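Local structure of vacuolar protein sorting-associated protein 29 (Entamoeba histolytica, 5XCJ) at residues 157-165 against 172-180. The protein binds metal ions through a metallophosphatase fold and probably acts in protein transport as a retromer subunit. The protein carries 1 engineered substitution. Numbering follows the deposited sequence.
Sequences DSELTIYEY and VKCERVDFN
Leu-160, Ile-162 and Glu-164 face Phe-179, Val-177 and Glu-175 as the three hydrogen-bonded pairs of an antiparallel ladder, a worked example of how a beta hairpin ends a sheet. Six backbone bonds join the strands, the straightest from Ile-162 N to Val-177 O (2.8 Å, 173°).

Apolar contacts on this face include Ile-162 CD1, which meets the Phe-179 ring in plane at its edge, 3.8 Å from CD2. The same face turns to strand 120-124, where Thr-121 touches Ile-162, Val-177 and Phe-179.

On the other face, with SG of Cys-174 anti to the backbone N (chi1 -180°), the sulfur is carried over the Tyr-165 ring, offset toward the rim, 3.5 Å from CE1. Extended from CG to NE, Arg-176 runs alongside Tyr-163 and passes Thr-161, whose CG2 lies 3.5 Å from NE.

Among the charges, Asp-178 OD1 lies over the centre of the Arg-176 guanidinium within the same strand, 3.0 Å from NH1, an attraction of charge alone. Glu-164 OE1 and Glu-175 OE1 come within 3.9 Å, both accepting from one water, while Glu-164 OE2 is hydrogen-bonded to Thr-121 OG1.

This chemistry implies a sheet-edge hairpin joined by a regular backbone ladder, with apolar and sulfur-aromatic contacts adding to it and the water probably easing the carboxylate repulsion.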
loop_
_atom_site.group_PDB
_atom_site.type_symbol
_atom_site.label_atom_id
_atom_site.label_comp_id
_atom_site.label_asym_id
_atom_site.label_seq_id
_atom_site.Cartn_x
_atom_site.Cartn_y
_atom_site.Cartn_z
ATOM N N ASP A 157 9.241 3.478 -17.064
ATOM C CA ASP A 157 8.601 4.553 -17.809
ATOM C C ASP A 157 7.085 4.442 -17.711
ATOM O O ASP A 157 6.517 4.609 -16.637
ATOM C CB ASP A 157 9.098 4.609 -19.244
ATOM C CG ASP A 157 10.447 5.283 -19.355
ATOM O OD1 ASP A 157 10.766 6.122 -18.495
ATOM O OD2 ASP A 157 11.193 4.971 -20.299
ATOM N N SER A 158 6.439 4.182 -18.840
ATOM C CA SER A 158 4.988 4.068 -18.902
ATOM C C SER A 158 4.473 2.643 -18.730
ATOM O O SER A 158 3.276 2.404 -18.814
ATOM C CB SER A 158 4.456 4.678 -20.198
ATOM O OG SER A 158 4.575 6.083 -20.175
ATOM N N GLU A 159 5.377 1.701 -18.496
ATOM C CA GLU A 159 4.974 0.318 -18.319
ATOM C C GLU A 159 4.806 0.048 -16.827
ATOM O O GLU A 159 5.708 0.294 -16.041
ATOM C CB GLU A 159 6.011 -0.638 -18.914
ATOM C CG GLU A 159 6.432 -0.304 -20.336
ATOM C CD GLU A 159 7.214 -1.424 -20.996
ATOM O OE1 GLU A 159 7.192 -2.556 -20.479
ATOM O OE2 GLU A 159 7.852 -1.160 -22.036
ATOM N N LEU A 160 3.631 -0.429 -16.450
ATOM C CA LEU A 160 3.354 -0.715 -15.053
ATOM C C LEU A 160 2.976 -2.168 -14.827
ATOM O O LEU A 160 2.070 -2.685 -15.464
ATOM C CB LEU A 160 2.237 0.200 -14.547
ATOM C CG LEU A 160 1.562 -0.133 -13.216
ATOM C CD1 LEU A 160 2.571 -0.069 -12.084
ATOM C CD2 LEU A 160 0.414 0.823 -12.958
ATOM N N THR A 161 3.683 -2.829 -13.921
ATOM C CA THR A 161 3.381 -4.214 -13.583
ATOM C C THR A 161 3.125 -4.341 -12.084
ATOM O O THR A 161 3.907 -3.849 -11.290
ATOM C CB THR A 161 4.503 -5.179 -13.999
ATOM O OG1 THR A 161 4.734 -5.076 -15.407
ATOM C CG2 THR A 161 4.114 -6.602 -13.661
ATOM N N ILE A 162 2.041 -5.006 -11.728
ATOM C CA ILE A 162 1.675 -5.178 -10.337
ATOM C C ILE A 162 1.738 -6.631 -9.903
ATOM O O ILE A 162 1.113 -7.489 -10.507
ATOM C CB ILE A 162 0.238 -4.681 -10.070
ATOM C CG1 ILE A 162 0.162 -3.160 -10.172
ATOM C CG2 ILE A 162 -0.259 -5.168 -8.723
ATOM C CD1 ILE A 162 -0.974 -2.668 -11.037
ATOM N N TYR A 163 2.502 -6.892 -8.852
ATOM C CA TYR A 163 2.618 -8.230 -8.299
ATOM C C TYR A 163 1.834 -8.237 -6.994
ATOM O O TYR A 163 2.295 -7.699 -5.992
ATOM C CB TYR A 163 4.075 -8.588 -8.004
ATOM C CG TYR A 163 4.967 -8.692 -9.214
ATOM C CD1 TYR A 163 5.106 -9.893 -9.886
ATOM C CD2 TYR A 163 5.687 -7.602 -9.667
ATOM C CE1 TYR A 163 5.924 -10.004 -10.988
ATOM C CE2 TYR A 163 6.511 -7.701 -10.772
ATOM C CZ TYR A 163 6.626 -8.907 -11.425
ATOM O OH TYR A 163 7.438 -9.023 -12.523
ATOM N N GLU A 164 0.653 -8.834 -7.007
ATOM C CA GLU A 164 -0.196 -8.902 -5.825
ATOM C C GLU A 164 0.132 -10.109 -4.950
ATOM O O GLU A 164 -0.148 -11.238 -5.327
ATOM C CB GLU A 164 -1.670 -8.977 -6.224
ATOM C CG GLU A 164 -2.128 -7.985 -7.276
ATOM C CD GLU A 164 -3.595 -8.178 -7.629
ATOM O OE1 GLU A 164 -4.163 -9.206 -7.236
ATOM O OE2 GLU A 164 -4.175 -7.303 -8.294
ATOM N N TYR A 165 0.712 -9.866 -3.780
ATOM C CA TYR A 165 1.057 -10.953 -2.872
ATOM C C TYR A 165 0.069 -11.064 -1.720
ATOM O O TYR A 165 -0.228 -10.075 -1.065
ATOM C CB TYR A 165 2.472 -10.778 -2.303
ATOM C CG TYR A 165 3.576 -10.985 -3.313
ATOM C CD1 TYR A 165 4.100 -12.245 -3.557
ATOM C CD2 TYR A 165 4.085 -9.921 -4.035
ATOM C CE1 TYR A 165 5.101 -12.436 -4.486
ATOM C CE2 TYR A 165 5.086 -10.098 -4.960
ATOM C CZ TYR A 165 5.588 -11.359 -5.188
ATOM O OH TYR A 165 6.586 -11.536 -6.112
ATOM N N VAL A 172 1.369 -18.827 0.345
ATOM C CA VAL A 172 1.480 -17.569 -0.383
ATOM C C VAL A 172 1.022 -17.699 -1.832
ATOM O O VAL A 172 1.357 -18.662 -2.511
ATOM C CB VAL A 172 2.926 -17.037 -0.327
ATOM C CG1 VAL A 172 3.072 -15.706 -1.048
ATOM C CG2 VAL A 172 3.375 -16.909 1.116
ATOM N N LYS A 173 0.272 -16.704 -2.285
ATOM C CA LYS A 173 -0.220 -16.662 -3.648
ATOM C C LYS A 173 0.163 -15.324 -4.275
ATOM O O LYS A 173 0.129 -14.296 -3.613
ATOM C CB LYS A 173 -1.732 -16.850 -3.682
ATOM C CG LYS A 173 -2.186 -18.270 -3.404
ATOM C CD LYS A 173 -2.087 -19.129 -4.649
ATOM C CE LYS A 173 -3.395 -19.835 -4.947
ATOM N NZ LYS A 173 -3.411 -20.431 -6.312
ATOM N N CYS A 174 0.559 -15.355 -5.541
ATOM C CA CYS A 174 0.925 -14.136 -6.248
ATOM C C CYS A 174 0.265 -14.045 -7.623
ATOM O O CYS A 174 0.213 -15.022 -8.354
ATOM C CB CYS A 174 2.439 -14.026 -6.388
ATOM S SG CYS A 174 3.016 -12.549 -7.251
ATOM N N GLU A 175 -0.235 -12.861 -7.953
ATOM C CA GLU A 175 -0.874 -12.601 -9.241
ATOM C C GLU A 175 -0.205 -11.410 -9.917
ATOM O O GLU A 175 0.125 -10.431 -9.264
ATOM C CB GLU A 175 -2.371 -12.348 -9.076
ATOM C CG GLU A 175 -3.082 -12.092 -10.393
ATOM C CD GLU A 175 -4.574 -12.287 -10.326
ATOM O OE1 GLU A 175 -5.118 -12.429 -9.216
ATOM O OE2 GLU A 175 -5.204 -12.286 -11.398
ATOM N N ARG A 176 -0.024 -11.503 -11.228
ATOM C CA ARG A 176 0.618 -10.453 -12.002
ATOM C C ARG A 176 -0.391 -9.715 -12.863
ATOM O O ARG A 176 -1.165 -10.328 -13.589
ATOM C CB ARG A 176 1.705 -11.045 -12.902
ATOM C CG ARG A 176 2.669 -10.030 -13.493
ATOM C CD ARG A 176 3.641 -10.693 -14.455
ATOM N NE ARG A 176 4.645 -9.776 -14.980
ATOM C CZ ARG A 176 4.792 -9.494 -16.271
ATOM N NH1 ARG A 176 3.975 -10.036 -17.160
ATOM N NH2 ARG A 176 5.718 -8.645 -16.670
ATOM N N VAL A 177 -0.379 -8.393 -12.761
ATOM C CA VAL A 177 -1.269 -7.547 -13.535
ATOM C C VAL A 177 -0.405 -6.639 -14.392
ATOM O O VAL A 177 0.481 -5.966 -13.887
ATOM C CB VAL A 177 -2.185 -6.703 -12.632
ATOM C CG1 VAL A 177 -3.164 -5.902 -13.472
ATOM C CG2 VAL A 177 -2.924 -7.596 -11.652
ATOM N N ASP A 178 -0.663 -6.633 -15.692
ATOM C CA ASP A 178 0.110 -5.831 -16.627
ATOM C C ASP A 178 -0.660 -4.651 -17.212
ATOM O O ASP A 178 -1.786 -4.803 -17.662
ATOM C CB ASP A 178 0.636 -6.708 -17.765
ATOM C CG ASP A 178 1.460 -7.875 -17.270
ATOM O OD1 ASP A 178 2.374 -7.660 -16.455
ATOM O OD2 ASP A 178 1.186 -9.010 -17.692
ATOM N N PHE A 179 -0.031 -3.482 -17.203
ATOM C CA PHE A 179 -0.625 -2.263 -17.738
ATOM C C PHE A 179 0.385 -1.504 -18.586
ATOM O O PHE A 179 1.570 -1.474 -18.271
ATOM C CB PHE A 179 -1.115 -1.358 -16.611
ATOM C CG PHE A 179 -2.354 -1.848 -15.932
ATOM C CD1 PHE A 179 -3.523 -2.023 -16.641
ATOM C CD2 PHE A 179 -2.350 -2.122 -14.577
ATOM C CE1 PHE A 179 -4.663 -2.470 -16.015
ATOM C CE2 PHE A 179 -3.486 -2.573 -13.948
ATOM C CZ PHE A 179 -4.645 -2.749 -14.667
ATOM N N ASN A 180 -0.088 -0.877 -19.655
ATOM C CA ASN A 180 0.792 -0.113 -20.526
ATOM C C ASN A 180 0.307 1.327 -20.665
ATOM O O ASN A 180 0.102 2.025 -19.674
ATOM C CB ASN A 180 0.906 -0.782 -21.898
ATOM C CG ASN A 180 1.512 -2.173 -21.828
ATOM O OD1 ASN A 180 0.951 -3.132 -22.354
ATOM N ND2 ASN A 180 2.664 -2.286 -21.187
HETATM O O HOH W 1 -2.009 -12.995 -5.234
HETATM O O HOH W 2 -6.232 -9.622 -8.490
#